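Local coordinates for catechol 2,3-dioxygenase (Rhodococcus sp., PDB 2WL9), which probably catalyses the iron-dependent extradiol ring cleavage of catechols by dioxygen in the breakdown of aromatic hydrocarbons, at residues Q81-S93 with R101-G113. Residues are numbered along the deposited sequence; the frame is centred on the assembly and turned at random.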
# COMPACT_ATOMS: atom_id res chain seq x y z
N GLN C 81 -18.31 -29.35 -25.79
CA GLN C 81 -17.53 -28.72 -26.86
C GLN C 81 -16.76 -29.76 -27.69
O GLN C 81 -16.66 -29.63 -28.91
CB GLN C 81 -16.57 -27.66 -26.29
CG GLN C 81 -17.26 -26.37 -25.81
CD GLN C 81 -16.28 -25.32 -25.29
OE1 GLN C 81 -15.91 -25.31 -24.11
NE2 GLN C 81 -15.87 -24.41 -26.18
N LEU C 82 -16.22 -30.78 -27.03
CA LEU C 82 -15.54 -31.88 -27.72
C LEU C 82 -16.50 -32.67 -28.60
O LEU C 82 -16.18 -32.99 -29.75
CB LEU C 82 -14.85 -32.81 -26.71
CG LEU C 82 -13.70 -32.23 -25.88
CD1 LEU C 82 -13.34 -33.18 -24.73
CD2 LEU C 82 -12.47 -31.96 -26.75
N LYS C 83 -17.68 -32.96 -28.05
CA LYS C 83 -18.73 -33.65 -28.78
C LYS C 83 -19.21 -32.86 -30.00
O LYS C 83 -19.47 -33.44 -31.06
CB LYS C 83 -19.90 -33.97 -27.84
CG LYS C 83 -20.99 -34.85 -28.46
CD LYS C 83 -22.06 -35.22 -27.44
CE LYS C 83 -23.30 -35.77 -28.13
NZ LYS C 83 -24.29 -36.31 -27.16
N ASN C 84 -19.30 -31.54 -29.86
CA ASN C 84 -19.70 -30.65 -30.97
C ASN C 84 -18.66 -30.60 -32.08
O ASN C 84 -19.01 -30.50 -33.26
CB ASN C 84 -19.98 -29.24 -30.47
CG ASN C 84 -21.25 -29.15 -29.64
OD1 ASN C 84 -22.07 -30.07 -29.63
ND2 ASN C 84 -21.41 -28.03 -28.94
N ALA C 85 -17.39 -30.68 -31.69
CA ALA C 85 -16.27 -30.68 -32.62
C ALA C 85 -16.01 -32.06 -33.22
O ALA C 85 -15.11 -32.22 -34.04
CB ALA C 85 -15.02 -30.15 -31.93
N GLY C 86 -16.80 -33.05 -32.81
CA GLY C 86 -16.62 -34.43 -33.28
C GLY C 86 -15.31 -35.04 -32.81
O GLY C 86 -14.68 -35.82 -33.52
N ILE C 87 -14.90 -34.67 -31.60
CA ILE C 87 -13.68 -35.23 -31.01
C ILE C 87 -14.08 -36.33 -30.05
O ILE C 87 -14.85 -36.09 -29.11
CB ILE C 87 -12.82 -34.16 -30.30
CG1 ILE C 87 -12.28 -33.14 -31.31
CG2 ILE C 87 -11.66 -34.81 -29.52
CD1 ILE C 87 -11.79 -31.86 -30.70
N PRO C 88 -13.58 -37.56 -30.28
CA PRO C 88 -13.93 -38.70 -29.44
C PRO C 88 -13.30 -38.55 -28.07
O PRO C 88 -12.15 -38.12 -27.97
CB PRO C 88 -13.32 -39.89 -30.19
CG PRO C 88 -12.92 -39.38 -31.54
CD PRO C 88 -12.62 -37.93 -31.34
N PHE C 89 -14.04 -38.89 -27.02
CA PHE C 89 -13.51 -38.86 -25.67
C PHE C 89 -14.16 -39.91 -24.78
O PHE C 89 -15.24 -40.41 -25.09
CB PHE C 89 -13.63 -37.46 -25.04
CG PHE C 89 -15.05 -36.98 -24.87
CD1 PHE C 89 -15.66 -36.22 -25.86
CD2 PHE C 89 -15.76 -37.26 -23.70
CE1 PHE C 89 -16.97 -35.77 -25.71
CE2 PHE C 89 -17.07 -36.81 -23.53
CZ PHE C 89 -17.68 -36.07 -24.54
N GLU C 90 -13.49 -40.20 -23.68
CA GLU C 90 -13.92 -41.18 -22.71
C GLU C 90 -14.29 -40.47 -21.41
O GLU C 90 -13.51 -39.67 -20.89
CB GLU C 90 -12.78 -42.18 -22.49
CG GLU C 90 -13.00 -43.23 -21.43
CD GLU C 90 -11.90 -44.29 -21.42
OE1 GLU C 90 -11.53 -44.79 -22.50
OE2 GLU C 90 -11.42 -44.63 -20.33
N VAL C 91 -15.50 -40.72 -20.92
CA VAL C 91 -15.91 -40.20 -19.62
C VAL C 91 -15.50 -41.24 -18.58
O VAL C 91 -16.05 -42.34 -18.56
CB VAL C 91 -17.43 -39.94 -19.52
CG1 VAL C 91 -17.81 -39.42 -18.11
CG2 VAL C 91 -17.90 -38.97 -20.58
N ALA C 92 -14.55 -40.87 -17.73
CA ALA C 92 -14.00 -41.80 -16.75
C ALA C 92 -15.00 -42.12 -15.66
O ALA C 92 -15.81 -41.26 -15.27
CB ALA C 92 -12.72 -41.25 -16.15
N SER C 93 -14.96 -43.35 -15.17
CA SER C 93 -15.75 -43.75 -14.01
C SER C 93 -15.11 -43.25 -12.72
O SER C 93 -13.98 -42.72 -12.73
CB SER C 93 -15.85 -45.28 -13.96
OG SER C 93 -14.58 -45.84 -13.69
N ARG C 101 -6.29 -39.80 -8.78
CA ARG C 101 -6.52 -38.99 -7.56
C ARG C 101 -7.24 -37.67 -7.86
O ARG C 101 -6.82 -36.59 -7.44
CB ARG C 101 -5.23 -38.72 -6.76
CG ARG C 101 -4.29 -39.89 -6.58
CD ARG C 101 -4.96 -41.07 -5.89
NE ARG C 101 -3.98 -42.11 -5.65
CZ ARG C 101 -3.23 -42.19 -4.56
NH1 ARG C 101 -3.37 -41.29 -3.59
NH2 ARG C 101 -2.35 -43.17 -4.44
N VAL C 102 -8.35 -37.79 -8.60
CA VAL C 102 -9.19 -36.65 -8.96
C VAL C 102 -10.65 -37.00 -8.73
O VAL C 102 -10.99 -38.16 -8.45
CB VAL C 102 -8.98 -36.19 -10.44
CG1 VAL C 102 -7.54 -35.74 -10.67
CG2 VAL C 102 -9.39 -37.30 -11.44
N LEU C 103 -11.53 -36.01 -8.84
CA LEU C 103 -12.96 -36.25 -8.65
C LEU C 103 -13.70 -36.65 -9.92
O LEU C 103 -14.63 -37.46 -9.88
CB LEU C 103 -13.63 -35.03 -8.05
CG LEU C 103 -13.30 -34.65 -6.61
CD1 LEU C 103 -14.08 -33.40 -6.26
CD2 LEU C 103 -13.62 -35.79 -5.63
N GLY C 104 -13.30 -36.06 -11.04
CA GLY C 104 -13.92 -36.33 -12.33
C GLY C 104 -12.90 -36.16 -13.43
O GLY C 104 -11.95 -35.38 -13.30
N LEU C 105 -13.10 -36.88 -14.53
CA LEU C 105 -12.08 -37.06 -15.54
C LEU C 105 -12.68 -37.37 -16.91
O LEU C 105 -13.72 -38.03 -17.03
CB LEU C 105 -11.13 -38.19 -15.07
CG LEU C 105 -9.98 -38.77 -15.89
CD1 LEU C 105 -8.80 -37.84 -15.91
CD2 LEU C 105 -9.57 -40.09 -15.25
N VAL C 106 -12.03 -36.84 -17.94
CA VAL C 106 -12.31 -37.17 -19.32
C VAL C 106 -10.98 -37.54 -19.99
O VAL C 106 -9.96 -36.87 -19.78
CB VAL C 106 -13.06 -35.97 -20.00
CG1 VAL C 106 -12.47 -35.58 -21.33
CG2 VAL C 106 -14.55 -36.27 -20.10
N LYS C 107 -10.98 -38.63 -20.75
CA LYS C 107 -9.77 -39.07 -21.45
C LYS C 107 -9.93 -39.01 -22.97
O LYS C 107 -10.96 -39.45 -23.51
CB LYS C 107 -9.38 -40.50 -21.03
CG LYS C 107 -9.02 -40.67 -19.55
CD LYS C 107 -8.78 -42.15 -19.21
CE LYS C 107 -8.15 -42.31 -17.84
NZ LYS C 107 -8.19 -43.73 -17.37
N LEU C 108 -8.92 -38.48 -23.64
CA LEU C 108 -8.89 -38.38 -25.10
C LEU C 108 -7.45 -38.31 -25.61
O LEU C 108 -6.50 -38.62 -24.88
CB LEU C 108 -9.72 -37.18 -25.57
CG LEU C 108 -9.31 -35.77 -25.13
CD1 LEU C 108 -9.82 -34.73 -26.14
CD2 LEU C 108 -9.78 -35.42 -23.71
N HIS C 109 -7.28 -37.90 -26.87
CA HIS C 109 -5.96 -37.67 -27.44
C HIS C 109 -5.90 -36.36 -28.20
O HIS C 109 -6.87 -35.96 -28.84
CB HIS C 109 -5.56 -38.81 -28.38
CG HIS C 109 -5.34 -40.11 -27.68
ND1 HIS C 109 -6.38 -40.92 -27.28
CD2 HIS C 109 -4.20 -40.74 -27.30
CE1 HIS C 109 -5.89 -41.99 -26.68
NE2 HIS C 109 -4.58 -41.91 -26.69
N ASP C 110 -4.76 -35.69 -28.15
CA ASP C 110 -4.58 -34.49 -28.96
C ASP C 110 -4.30 -34.91 -30.41
O ASP C 110 -4.23 -36.11 -30.69
CB ASP C 110 -3.54 -33.53 -28.35
CG ASP C 110 -2.09 -33.91 -28.66
OD1 ASP C 110 -1.83 -34.91 -29.36
OD2 ASP C 110 -1.21 -33.18 -28.17
N PRO C 111 -4.15 -33.94 -31.34
CA PRO C 111 -3.97 -34.34 -32.74
C PRO C 111 -2.64 -35.05 -33.01
O PRO C 111 -2.55 -35.84 -33.95
CB PRO C 111 -4.04 -33.02 -33.50
CG PRO C 111 -4.86 -32.13 -32.62
CD PRO C 111 -4.42 -32.50 -31.23
N GLY C 112 -1.63 -34.77 -32.19
CA GLY C 112 -0.34 -35.44 -32.28
C GLY C 112 -0.34 -36.85 -31.72
O GLY C 112 0.68 -37.54 -31.75
N GLY C 113 -1.49 -37.27 -31.19
CA GLY C 113 -1.66 -38.59 -30.60
C GLY C 113 -1.21 -38.69 -29.15
O GLY C 113 -1.10 -39.79 -28.61
O HOH W 1 -9.70 -38.15 -28.91
O HOH W 2 -15.18 -38.92 -14.21
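Strand 90-91 is an edge strand, within this chain, of the N-terminal vicinal-oxygen-chelate sheet, laid antiparallel along strand 104-109. E90 and K107 are its hydrogen-bonded pair: E90 N gives its proton to K107 O at 2.6 Å and K107 N returns one to E90 O at 2.7 Å. A92 N continues the ladder to L105 O (3.0 Å). In the A92/L105 pair water 2 joins A92 O to L105 N in place of the second direct bond; toward the other end water 1 links P88 O and H109 N. The other edge of strand 104-109 pairs with strand 115-120, and helix 94-100 makes the connection from the edge strand. On one face the extended E90 and K107 chains run side by side; E90 OE2 touches K107 CD, while K107 NZ stays 4.5 Å away, too far for a salt bridge. At the A92 end, A92 CB presses against L105 CD2 at a tight 3.5 Å. On the face of V91 and V106, V106 CG1 turns toward L82 of helix 72-84, and F89 CD2 meets V106 CG2 obliquely at 3.9 Å. Near the Schellman motif at G86, which ends helix 72-84, L82 CD2 and L108 CD1 meet tip to tip. With CG set between its backbone N and carbonyl carbon (chi1 61°), L108 also brings CD1 within 3.8 Å of I87 CG2, and its side chain touches F163 of helix 157-167.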